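Local coordinates for mannosylglycerate hydrolase MGH1-like glycoside hydrolase domain-containing protein (Thermus thermophilus HB8, PDB 4WVA), which catalyses the hydrolysis of mannosylglycerate to mannose and glycerate, and of glucosylglycerate to glucose and glycerate, as a glycoside hydrolase of family GH63, at residues W277-G282 with Q313-L318; E324-G327 with L333-S336; A301-L306 with A320-R325. One frame throughout, in Å; residues are numbered along the deposited sequence.

Contact 1: W277-G282 with Q313-L318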
ATOM      1  N   TRP A 277     -10.964   6.959   6.691  1.00  9.81           N
ATOM      2  CA  TRP A 277     -11.849   7.079   5.540  1.00 10.13           C
ATOM      3  C   TRP A 277     -13.245   6.549   5.854  1.00 10.75           C
ATOM      4  O   TRP A 277     -13.370   5.413   6.311  1.00 10.88           O
ATOM      5  CB  TRP A 277     -11.295   6.286   4.365  1.00  9.96           C
ATOM      6  CG  TRP A 277     -12.166   6.354   3.132  1.00 10.00           C
ATOM      7  CD1 TRP A 277     -12.996   5.382   2.649  1.00 10.11           C
ATOM      8  CD2 TRP A 277     -12.253   7.440   2.217  1.00 10.49           C
ATOM      9  NE1 TRP A 277     -13.599   5.804   1.494  1.00 10.40           N
ATOM     10  CE2 TRP A 277     -13.160   7.067   1.207  1.00 10.27           C
ATOM     11  CE3 TRP A 277     -11.642   8.695   2.145  1.00 10.50           C
ATOM     12  CZ2 TRP A 277     -13.481   7.916   0.141  1.00 11.13           C
ATOM     13  CZ3 TRP A 277     -11.957   9.532   1.095  1.00 10.92           C
ATOM     14  CH2 TRP A 277     -12.856   9.141   0.104  1.00 10.91           C
ATOM     15  N   ASP A 278     -14.266   7.360   5.570  1.00 11.02           N
ATOM     16  CA  ASP A 278     -15.649   6.950   5.692  1.00 11.56           C
ATOM     17  C   ASP A 278     -16.219   6.705   4.302  1.00 11.97           C
ATOM     18  O   ASP A 278     -16.362   7.624   3.498  1.00 11.48           O
ATOM     19  CB  ASP A 278     -16.479   8.016   6.418  1.00 12.47           C
ATOM     20  CG  ASP A 278     -17.869   7.519   6.738  1.00 13.91           C
ATOM     21  OD1 ASP A 278     -18.786   7.775   5.963  1.00 15.19           O
ATOM     22  OD2 ASP A 278     -18.003   6.750   7.703  1.00 16.74           O
ATOM     23  N   ARG A 279     -16.502   5.439   4.004  1.00 12.43           N
ATOM     24  CA  ARG A 279     -17.028   5.088   2.692  1.00 13.39           C
ATOM     25  C   ARG A 279     -18.394   5.682   2.377  1.00 14.41           C
ATOM     26  O   ARG A 279     -18.637   6.053   1.238  1.00 14.82           O
ATOM     27  CB  ARG A 279     -17.075   3.569   2.522  1.00 13.58           C
ATOM     28  CG  ARG A 279     -15.710   2.937   2.390  1.00 13.40           C
ATOM     29  CD  ARG A 279     -15.843   1.433   2.526  1.00 13.57           C
ATOM     30  NE  ARG A 279     -14.661   0.663   2.148  1.00 13.39           N
ATOM     31  CZ  ARG A 279     -13.665   0.337   2.964  1.00 13.78           C
ATOM     32  NH1 ARG A 279     -13.639   0.770   4.223  1.00 13.91           N
ATOM     33  NH2 ARG A 279     -12.665  -0.425   2.513  1.00 14.74           N
ATOM     34  N   GLU A 280     -19.283   5.776   3.362  1.00 15.85           N
ATOM     35  CA  GLU A 280     -20.616   6.314   3.096  1.00 18.01           C
ATOM     36  C   GLU A 280     -20.552   7.793   2.706  1.00 17.74           C
ATOM     37  O   GLU A 280     -21.218   8.233   1.764  1.00 18.17           O
ATOM     38  CB  GLU A 280     -21.525   6.092   4.305  1.00 20.79           C
ATOM     39  CG  GLU A 280     -22.995   6.048   3.965  1.00 23.73           C
ATOM     40  CD  GLU A 280     -23.826   5.533   5.122  1.00 25.69           C
ATOM     41  OE1 GLU A 280     -24.187   4.346   5.118  1.00 28.87           O
ATOM     42  OE2 GLU A 280     -24.094   6.311   6.047  1.00 31.67           O
ATOM     43  N   ALA A 281     -19.688   8.548   3.389  1.00 16.65           N
ATOM     44  CA  ALA A 281     -19.499   9.976   3.113  1.00 16.37           C
ATOM     45  C   ALA A 281     -18.543  10.248   1.962  1.00 15.22           C
ATOM     46  O   ALA A 281     -18.591  11.313   1.342  1.00 16.31           O
ATOM     47  CB  ALA A 281     -19.019  10.687   4.381  1.00 16.84           C
ATOM     48  N   GLY A 282     -17.674   9.283   1.657  1.00 13.55           N
ATOM     49  CA  GLY A 282     -16.645   9.466   0.665  1.00 13.13           C
ATOM     50  C   GLY A 282     -15.658  10.554   1.065  1.00 12.46           C
ATOM     51  O   GLY A 282     -15.325  11.436   0.280  1.00 12.80           O
ATOM     52  N   GLN A 313      -5.553   5.317  -5.677  1.00 14.63           N
ATOM     53  CA  GLN A 313      -5.996   6.270  -6.683  1.00 16.78           C
ATOM     54  C   GLN A 313      -7.501   6.462  -6.736  1.00 16.48           C
ATOM     55  O   GLN A 313      -7.970   7.558  -7.008  1.00 15.76           O
ATOM     56  CB  GLN A 313      -5.544   5.767  -8.048  1.00 18.73           C
ATOM     57  CG  GLN A 313      -5.753   6.732  -9.193  1.00 21.24           C
ATOM     58  CD  GLN A 313      -4.873   7.937  -9.099  1.00 22.37           C
ATOM     59  OE1 GLN A 313      -5.078   8.906  -9.830  1.00 27.96           O
ATOM     60  NE2 GLN A 313      -3.836   7.875  -8.257  1.00 22.90           N
ATOM     61  N   GLY A 314      -8.242   5.378  -6.550  1.00 16.58           N
ATOM     62  CA  GLY A 314      -9.709   5.443  -6.526  1.00 17.38           C
ATOM     63  C   GLY A 314     -10.193   6.384  -5.451  1.00 16.28           C
ATOM     64  O   GLY A 314     -11.043   7.251  -5.685  1.00 16.88           O
ATOM     65  N   ARG A 315      -9.626   6.245  -4.266  1.00 15.72           N
ATOM     66  CA  ARG A 315      -9.935   7.081  -3.159  1.00 14.82           C
ATOM     67  C   ARG A 315      -9.523   8.548  -3.446  1.00 13.79           C
ATOM     68  O   ARG A 315     -10.261   9.484  -3.156  1.00 13.10           O
ATOM     69  CB  ARG A 315      -9.230   6.540  -1.931  1.00 16.77           C
ATOM     70  CG  ARG A 315      -9.644   7.160  -0.646  1.00 17.57           C
ATOM     71  CD  ARG A 315      -9.365   6.187   0.494  1.00 17.76           C
ATOM     72  NE  ARG A 315     -10.269   5.062   0.449  1.00 18.41           N
ATOM     73  CZ  ARG A 315     -10.306   4.072   1.324  1.00 18.04           C
ATOM     74  NH1 ARG A 315      -9.498   4.059   2.375  1.00 18.62           N
ATOM     75  NH2 ARG A 315     -11.233   3.110   1.171  1.00 21.35           N
ATOM     76  N   ALA A 316      -8.354   8.738  -4.051  1.00 12.29           N
ATOM     77  CA  ALA A 316      -7.915  10.064  -4.466  1.00 11.85           C
ATOM     78  C   ALA A 316      -8.892  10.671  -5.485  1.00 11.61           C
ATOM     79  O   ALA A 316      -9.179  11.869  -5.449  1.00 11.45           O
ATOM     80  CB  ALA A 316      -6.499  10.015  -5.043  1.00 11.95           C
ATOM     81  N   SER A 317      -9.418   9.830  -6.370  1.00 11.89           N
ATOM     82  CA  SER A 317     -10.378  10.303  -7.363  0.50 11.87           C
ATOM     83  C   SER A 317     -11.688  10.746  -6.703  1.00 12.17           C
ATOM     84  O   SER A 317     -12.299  11.722  -7.154  1.00 12.44           O
ATOM     85  CB  SER A 317     -10.605   9.257  -8.474  0.50 11.98           C
ATOM     86  OG  SER A 317     -11.666   8.368  -8.186  0.50 11.83           O
ATOM     87  N   LEU A 318     -12.111  10.065  -5.640  1.00 12.32           N
ATOM     88  CA  LEU A 318     -13.315  10.488  -4.896  1.00 12.19           C
ATOM     89  C   LEU A 318     -13.085  11.843  -4.194  1.00 12.49           C
ATOM     90  O   LEU A 318     -13.976  12.716  -4.161  1.00 12.47           O
ATOM     91  CB  LEU A 318     -13.787   9.394  -3.921  1.00 12.65           C
ATOM     92  CG  LEU A 318     -14.234   8.107  -4.628  1.00 13.41           C
ATOM     93  CD1 LEU A 318     -14.435   6.995  -3.623  1.00 13.25           C
ATOM     94  CD2 LEU A 318     -15.516   8.327  -5.401  1.00 14.33           C
TER

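Contact 2: E324-G327 with L333-S336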
ATOM      1  N   GLU A 324     -13.994  19.276  -6.570  1.00 14.81           N
ATOM      2  CA  GLU A 324     -14.791  19.840  -7.671  1.00 16.44           C
ATOM      3  C   GLU A 324     -16.174  20.280  -7.161  1.00 16.72           C
ATOM      4  O   GLU A 324     -16.633  21.376  -7.487  1.00 16.99           O
ATOM      5  CB  GLU A 324     -14.915  18.824  -8.801  1.00 18.93           C
ATOM      6  CG  GLU A 324     -15.731  19.320  -9.996  1.00 22.15           C
ATOM      7  CD  GLU A 324     -15.797  18.323 -11.144  1.00 25.83           C
ATOM      8  OE1 GLU A 324     -14.803  17.587 -11.366  1.00 28.28           O
ATOM      9  OE2 GLU A 324     -16.855  18.275 -11.828  1.00 27.97           O
ATOM     10  N   ARG A 325     -16.820  19.459  -6.336  1.00 16.97           N
ATOM     11  CA  ARG A 325     -18.114  19.843  -5.726  1.00 17.22           C
ATOM     12  C   ARG A 325     -18.027  21.142  -4.943  1.00 17.09           C
ATOM     13  O   ARG A 325     -18.874  22.020  -5.092  1.00 16.15           O
ATOM     14  CB  ARG A 325     -18.666  18.763  -4.797  1.00 19.88           C
ATOM     15  CG  ARG A 325     -19.074  17.495  -5.493  1.00 22.39           C
ATOM     16  CD  ARG A 325     -19.963  16.625  -4.623  1.00 24.03           C
ATOM     17  NE  ARG A 325     -20.204  15.377  -5.326  1.00 26.76           N
ATOM     18  CZ  ARG A 325     -19.424  14.298  -5.257  1.00 28.14           C
ATOM     19  NH1 ARG A 325     -18.352  14.265  -4.462  1.00 25.54           N
ATOM     20  NH2 ARG A 325     -19.742  13.228  -5.973  1.00 29.36           N
ATOM     21  N   TRP A 326     -16.984  21.289  -4.125  1.00 14.70           N
ATOM     22  CA  TRP A 326     -16.827  22.513  -3.341  1.00 14.97           C
ATOM     23  C   TRP A 326     -16.672  23.704  -4.269  1.00 15.98           C
ATOM     24  O   TRP A 326     -17.183  24.788  -3.978  1.00 16.80           O
ATOM     25  CB  TRP A 326     -15.657  22.411  -2.354  1.00 14.59           C
ATOM     26  CG  TRP A 326     -15.868  21.396  -1.300  1.00 13.49           C
ATOM     27  CD1 TRP A 326     -16.804  20.390  -1.293  1.00 13.72           C
ATOM     28  CD2 TRP A 326     -15.101  21.232  -0.094  1.00 12.68           C
ATOM     29  NE1 TRP A 326     -16.670  19.631  -0.149  1.00 13.18           N
ATOM     30  CE2 TRP A 326     -15.636  20.130   0.599  1.00 12.77           C
ATOM     31  CE3 TRP A 326     -14.027  21.931   0.473  1.00 12.38           C
ATOM     32  CZ2 TRP A 326     -15.128  19.695   1.841  1.00 12.73           C
ATOM     33  CZ3 TRP A 326     -13.540  21.513   1.715  1.00 12.28           C
ATOM     34  CH2 TRP A 326     -14.091  20.409   2.380  1.00 12.31           C
ATOM     35  N   GLY A 327     -15.978  23.492  -5.384  1.00 16.50           N
ATOM     36  CA  GLY A 327     -15.812  24.497  -6.425  1.00 17.98           C
ATOM     37  C   GLY A 327     -17.077  24.871  -7.189  1.00 18.80           C
ATOM     38  O   GLY A 327     -17.096  25.893  -7.864  1.00 21.20           O
ATOM     39  N   LEU A 333     -11.077  27.927  -4.518  1.00 12.74           N
ATOM     40  CA  LEU A 333     -10.717  26.736  -3.768  1.00 12.50           C
ATOM     41  C   LEU A 333      -9.495  27.070  -2.938  1.00 11.58           C
ATOM     42  O   LEU A 333      -8.741  27.976  -3.298  1.00 10.88           O
ATOM     43  CB  LEU A 333     -10.384  25.573  -4.704  1.00 12.97           C
ATOM     44  CG  LEU A 333     -11.550  24.952  -5.492  1.00 14.05           C
ATOM     45  CD1 LEU A 333     -11.020  23.809  -6.336  1.00 15.04           C
ATOM     46  CD2 LEU A 333     -12.656  24.473  -4.564  1.00 15.01           C
ATOM     47  N   LEU A 334      -9.268  26.388  -1.813  1.00 11.10           N
ATOM     48  CA  LEU A 334     -10.111  25.357  -1.222  1.00 11.16           C
ATOM     49  C   LEU A 334     -10.688  25.916   0.080  1.00 11.36           C
ATOM     50  O   LEU A 334      -9.945  26.247   0.993  1.00 11.15           O
ATOM     51  CB  LEU A 334      -9.248  24.152  -0.888  1.00 11.21           C
ATOM     52  CG  LEU A 334      -9.938  22.906  -0.349  1.00 11.29           C
ATOM     53  CD1 LEU A 334     -10.781  22.236  -1.408  1.00 11.48           C
ATOM     54  CD2 LEU A 334      -8.874  21.938   0.175  1.00 11.51           C
ATOM     55  N   PRO A 335     -12.019  26.033   0.178  1.00 12.29           N
ATOM     56  CA  PRO A 335     -12.546  26.484   1.479  1.00 12.05           C
ATOM     57  C   PRO A 335     -12.192  25.503   2.594  1.00 11.92           C
ATOM     58  O   PRO A 335     -12.008  24.305   2.343  1.00 11.54           O
ATOM     59  CB  PRO A 335     -14.062  26.549   1.271  1.00 13.17           C
ATOM     60  CG  PRO A 335     -14.327  25.944  -0.034  1.00 13.45           C
ATOM     61  CD  PRO A 335     -13.068  25.783  -0.813  1.00 12.82           C
ATOM     62  N   SER A 336     -12.085  26.018   3.810  1.00 11.68           N
ATOM     63  CA  SER A 336     -11.677  25.205   4.954  1.00 11.86           C
ATOM     64  C   SER A 336     -12.758  24.245   5.438  1.00 12.62           C
ATOM     65  O   SER A 336     -12.453  23.293   6.160  1.00 12.17           O
ATOM     66  CB  SER A 336     -11.108  26.080   6.071  1.00 11.85           C
ATOM     67  OG  SER A 336     -11.916  27.238   6.347  1.00 11.34           O
TER

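Contact 3: A301-L306 with A320-R325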
ATOM      1  N   ALA A 301      -9.008  19.618   6.036  1.00  8.80           N
ATOM      2  CA  ALA A 301      -8.024  18.687   6.596  1.00  9.00           C
ATOM      3  C   ALA A 301      -8.195  17.267   6.059  1.00  8.67           C
ATOM      4  O   ALA A 301      -7.238  16.519   5.956  1.00  8.91           O
ATOM      5  CB  ALA A 301      -8.096  18.664   8.113  1.00  8.98           C
ATOM      6  N   GLY A 302      -9.422  16.911   5.710  1.00  8.98           N
ATOM      7  CA  GLY A 302      -9.724  15.606   5.157  1.00  8.98           C
ATOM      8  C   GLY A 302      -9.147  15.326   3.781  1.00  9.33           C
ATOM      9  O   GLY A 302      -9.191  14.190   3.350  1.00  9.52           O
ATOM     10  N   PHE A 303      -8.625  16.347   3.096  1.00  9.28           N
ATOM     11  CA  PHE A 303      -7.873  16.164   1.855  1.00  9.50           C
ATOM     12  C   PHE A 303      -6.395  15.850   2.128  1.00  9.45           C
ATOM     13  O   PHE A 303      -5.697  15.357   1.239  1.00  8.98           O
ATOM     14  CB  PHE A 303      -7.950  17.400   0.958  1.00  9.62           C
ATOM     15  CG  PHE A 303      -9.295  17.630   0.343  1.00  9.96           C
ATOM     16  CD1 PHE A 303      -9.618  17.040  -0.881  1.00  9.99           C
ATOM     17  CD2 PHE A 303     -10.221  18.437   0.966  1.00  9.84           C
ATOM     18  CE1 PHE A 303     -10.855  17.252  -1.461  1.00  9.85           C
ATOM     19  CE2 PHE A 303     -11.472  18.654   0.387  1.00  9.94           C
ATOM     20  CZ  PHE A 303     -11.786  18.050  -0.807  1.00  9.90           C
ATOM     21  N   LEU A 304      -5.926  16.072   3.354  1.00  9.34           N
ATOM     22  CA  LEU A 304      -4.492  16.008   3.604  1.00  9.43           C
ATOM     23  C   LEU A 304      -3.898  14.592   3.507  1.00  9.07           C
ATOM     24  O   LEU A 304      -2.706  14.478   3.289  1.00  9.31           O
ATOM     25  CB  LEU A 304      -4.118  16.714   4.902  1.00  9.59           C
ATOM     26  CG  LEU A 304      -4.279  18.240   4.855  1.00  9.69           C
ATOM     27  CD1 LEU A 304      -4.097  18.790   6.253  1.00  9.50           C
ATOM     28  CD2 LEU A 304      -3.278  18.869   3.896  1.00  9.74           C
ATOM     29  N   PRO A 305      -4.712  13.520   3.585  1.00  9.25           N
ATOM     30  CA  PRO A 305      -4.050  12.227   3.303  1.00  9.33           C
ATOM     31  C   PRO A 305      -3.422  12.126   1.910  1.00  9.26           C
ATOM     32  O   PRO A 305      -2.522  11.325   1.699  1.00  9.69           O
ATOM     33  CB  PRO A 305      -5.155  11.204   3.568  1.00  9.48           C
ATOM     34  CG  PRO A 305      -5.958  11.857   4.637  1.00  9.41           C
ATOM     35  CD  PRO A 305      -6.026  13.306   4.206  1.00  9.29           C
ATOM     36  N   LEU A 306      -3.867  12.940   0.964  1.00  9.37           N
ATOM     37  CA  LEU A 306      -3.179  12.998  -0.327  1.00  9.80           C
ATOM     38  C   LEU A 306      -1.703  13.396  -0.174  1.00  9.59           C
ATOM     39  O   LEU A 306      -0.824  12.859  -0.854  1.00  9.38           O
ATOM     40  CB  LEU A 306      -3.887  13.975  -1.255  1.00 10.22           C
ATOM     41  CG  LEU A 306      -5.328  13.645  -1.622  1.00 10.75           C
ATOM     42  CD1 LEU A 306      -6.018  14.881  -2.188  1.00 11.30           C
ATOM     43  CD2 LEU A 306      -5.406  12.469  -2.586  1.00 11.49           C
ATOM     44  N   ALA A 320     -10.987  14.095  -5.418  1.00 11.76           N
ATOM     45  CA  ALA A 320     -10.964  15.040  -6.546  1.00 12.08           C
ATOM     46  C   ALA A 320     -12.388  15.484  -6.898  1.00 12.87           C
ATOM     47  O   ALA A 320     -12.640  16.663  -7.126  1.00 13.60           O
ATOM     48  CB  ALA A 320     -10.280  14.440  -7.751  1.00 12.05           C
ATOM     49  N   GLN A 321     -13.315  14.535  -6.893  1.00 13.40           N
ATOM     50  CA  GLN A 321     -14.730  14.834  -7.124  1.00 14.74           C
ATOM     51  C   GLN A 321     -15.283  15.759  -6.055  1.00 13.85           C
ATOM     52  O   GLN A 321     -16.007  16.712  -6.357  1.00 14.55           O
ATOM     53  CB  GLN A 321     -15.548  13.542  -7.202  1.00 16.56           C
ATOM     54  CG  GLN A 321     -15.204  12.739  -8.432  1.00 19.46           C
ATOM     55  CD  GLN A 321     -16.060  11.500  -8.618  1.00 23.66           C
ATOM     56  OE1 GLN A 321     -16.370  10.790  -7.672  1.00 29.01           O
ATOM     57  NE2 GLN A 321     -16.437  11.236  -9.852  1.00 28.53           N
ATOM     58  N   GLU A 322     -14.913  15.510  -4.803  1.00 12.67           N
ATOM     59  CA  GLU A 322     -15.385  16.345  -3.721  1.00 13.42           C
ATOM     60  C   GLU A 322     -14.845  17.772  -3.850  1.00 13.45           C
ATOM     61  O   GLU A 322     -15.593  18.720  -3.637  1.00 14.18           O
ATOM     62  CB  GLU A 322     -15.027  15.754  -2.357  1.00 13.82           C
ATOM     63  CG  GLU A 322     -15.688  16.469  -1.188  1.00 14.61           C
ATOM     64  CD  GLU A 322     -17.200  16.271  -1.107  1.00 15.23           C
ATOM     65  OE1 GLU A 322     -17.754  15.363  -1.778  1.00 16.78           O
ATOM     66  OE2 GLU A 322     -17.830  17.008  -0.329  1.00 15.78           O
ATOM     67  N   ALA A 323     -13.563  17.928  -4.190  1.00 13.26           N
ATOM     68  CA  ALA A 323     -12.997  19.255  -4.379  1.00 13.19           C
ATOM     69  C   ALA A 323     -13.727  19.989  -5.494  1.00 14.06           C
ATOM     70  O   ALA A 323     -14.031  21.171  -5.374  1.00 14.42           O
ATOM     71  CB  ALA A 323     -11.521  19.196  -4.695  1.00 13.42           C
ATOM     72  N   GLU A 324     -13.994  19.276  -6.570  1.00 14.81           N
ATOM     73  CA  GLU A 324     -14.791  19.840  -7.671  1.00 16.44           C
ATOM     74  C   GLU A 324     -16.174  20.280  -7.161  1.00 16.72           C
ATOM     75  O   GLU A 324     -16.633  21.376  -7.487  1.00 16.99           O
ATOM     76  CB  GLU A 324     -14.915  18.824  -8.801  1.00 18.93           C
ATOM     77  CG  GLU A 324     -15.731  19.320  -9.996  1.00 22.15           C
ATOM     78  CD  GLU A 324     -15.797  18.323 -11.144  1.00 25.83           C
ATOM     79  OE1 GLU A 324     -14.803  17.587 -11.366  1.00 28.28           O
ATOM     80  OE2 GLU A 324     -16.855  18.275 -11.828  1.00 27.97           O
ATOM     81  N   ARG A 325     -16.820  19.459  -6.336  1.00 16.97           N
ATOM     82  CA  ARG A 325     -18.114  19.843  -5.726  1.00 17.22           C
ATOM     83  C   ARG A 325     -18.027  21.142  -4.943  1.00 17.09           C
ATOM     84  O   ARG A 325     -18.874  22.020  -5.092  1.00 16.15           O
ATOM     85  CB  ARG A 325     -18.666  18.763  -4.797  1.00 19.88           C
ATOM     86  CG  ARG A 325     -19.074  17.495  -5.493  1.00 22.39           C
ATOM     87  CD  ARG A 325     -19.963  16.625  -4.623  1.00 24.03           C
ATOM     88  NE  ARG A 325     -20.204  15.377  -5.326  1.00 26.76           N
ATOM     89  CZ  ARG A 325     -19.424  14.298  -5.257  1.00 28.14           C
ATOM     90  NH1 ARG A 325     -18.352  14.265  -4.462  1.00 25.54           N
ATOM     91  NH2 ARG A 325     -19.742  13.228  -5.973  1.00 29.36           N
TER

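Contact 1: W277-G282 with Q313-L318
An arginine laid flat on an indole, its charged end over one ring and its stem over the other, joins the short strand 277-278 to helix 313-327: R315 makes a cation-pi stack on W277, which belongs to a small antiparallel sheet of this (alpha/alpha)6-barrel enzyme. The guanidinium and ring planes are 10° apart, and R315 CZ stands 3.5 Å from the centroid of the five-membered ring. Farther back along the same arginine, CG sits almost squarely over the six-membered ring, 3.6 Å from its centroid, a CH-pi contact. The bend at chi3 (-70°) lets CG, CD and the charged end share one face. Arginine suits this place because it offers both a greasy stem and a flat cation. E274 forms a salt bridge with R315 NH1 and D368 of the second subunit one with R279 NE, which probably eases the closeness of the two guanidinium groups, R279 NH2 and R315 NH2 being 4.0 Å apart. An alanine in place of W277 would probably leave the R315 guanidinium without its stacking surface and freer to turn. G282 ends the turn with a positive phi (63°), which glycine adopts easily; D278 OD1 accepts from A281 N, an Asx motif. Beyond the stack, L318 CD1 reaches W277 CZ2 at 4.0 Å.

Contact 2: E324-G327 with L333-S336
The indole of W326 presents its benzo edge to the P335 carbonyl, whose oxygen lies near the ring plane, 3.2 Å from CZ3. L334 CD1 approaches the same ring obliquely, 3.8 Å from CE3, while the pyrrolidine of P335 brings CG to 4.1 Å from that carbon. A ring C-H is weakly polar, so an aromatic edge tolerates a carbonyl oxygen close by. At the other end of the indole NE1 donates to E322 OE2, one turn back in the helix, which probably helps to fix the rotation of the ring. With CG anti to its carbonyl carbon (chi1 -65°), W326 carries its ring from the helix toward the returning chain. Beside it, L333 CD2 lies 3.6 Å from G327 N; a side chain at G327 would come close to this methyl and be crowded by E324 O, so glycine fits the spot. A cis peptide bond joins L333 to L334, where the returning chain packs both leucines inward. F303 meets W326 edge-to-face, and S336 is hydrogen-bonded through its backbone to S300. The contact thus packs the C-terminal part of helix 313-327 against the loop that follows it, with L333 and L334 also resting on L378 of helix 372-389.

Contact 3: A301-L306 with A320-R325
F303 points the far end of its ring at the backbone of helix 313-327, with A323 N near the ring plane, 3.8 Å from CZ. The methyl of A323 lies alongside, its CB 3.8 Å from F303 CE1, and E322 CG approaches obliquely, 4.2 Å from CZ. Alanine suits this place because its small side chain allows the ring edge to approach the helix backbone. F303, at the end of a 3-10 segment, has CG anti to its carbonyl carbon (chi1 -70°), which sends the ring toward A323. Around this first shell, F283 and W326 both meet F303 edge-to-face, and L319, L334 and V362 add aliphatic surface. E322 offers its methylene to the phenyl group while its end leads away: the carboxylate of this buried residue forms salt bridges through OE2 with K298 and through OE1 with R325 NH1, 3.0 Å away, which meets the oxygen on its anti side, 28° out of the carboxylate plane. OE2 also accepts from W326 NE1, and the two cations probably stabilise the negative charge. Such packing of an aromatic side chain from a connecting segment against a helix flank belongs to the hydrophobic interior of the helical (alpha/alpha)6-barrel domain of this GH63 enzyme.

All three contacts use helix 313-327, contact 1 near its start, contact 3 along its middle and contact 2 toward its end. Contact 1 is the partly buried one, lying against a neighbouring subunit, and its chemistry is accordingly ionic and aromatic, with charges answered within the chain and across the interface. Contacts 2 and 3 are buried and touched by no other chain; apolar packing dominates there. They form one continuous cluster, their centres about 8 Å apart, where the W326 and F303 rings meet and L334 CD2 lies 3.8 Å from F303 CD2. Contact 1 joins that cluster through A316 CB, 3.6 Å from L306 CD2, but does not touch contact 2.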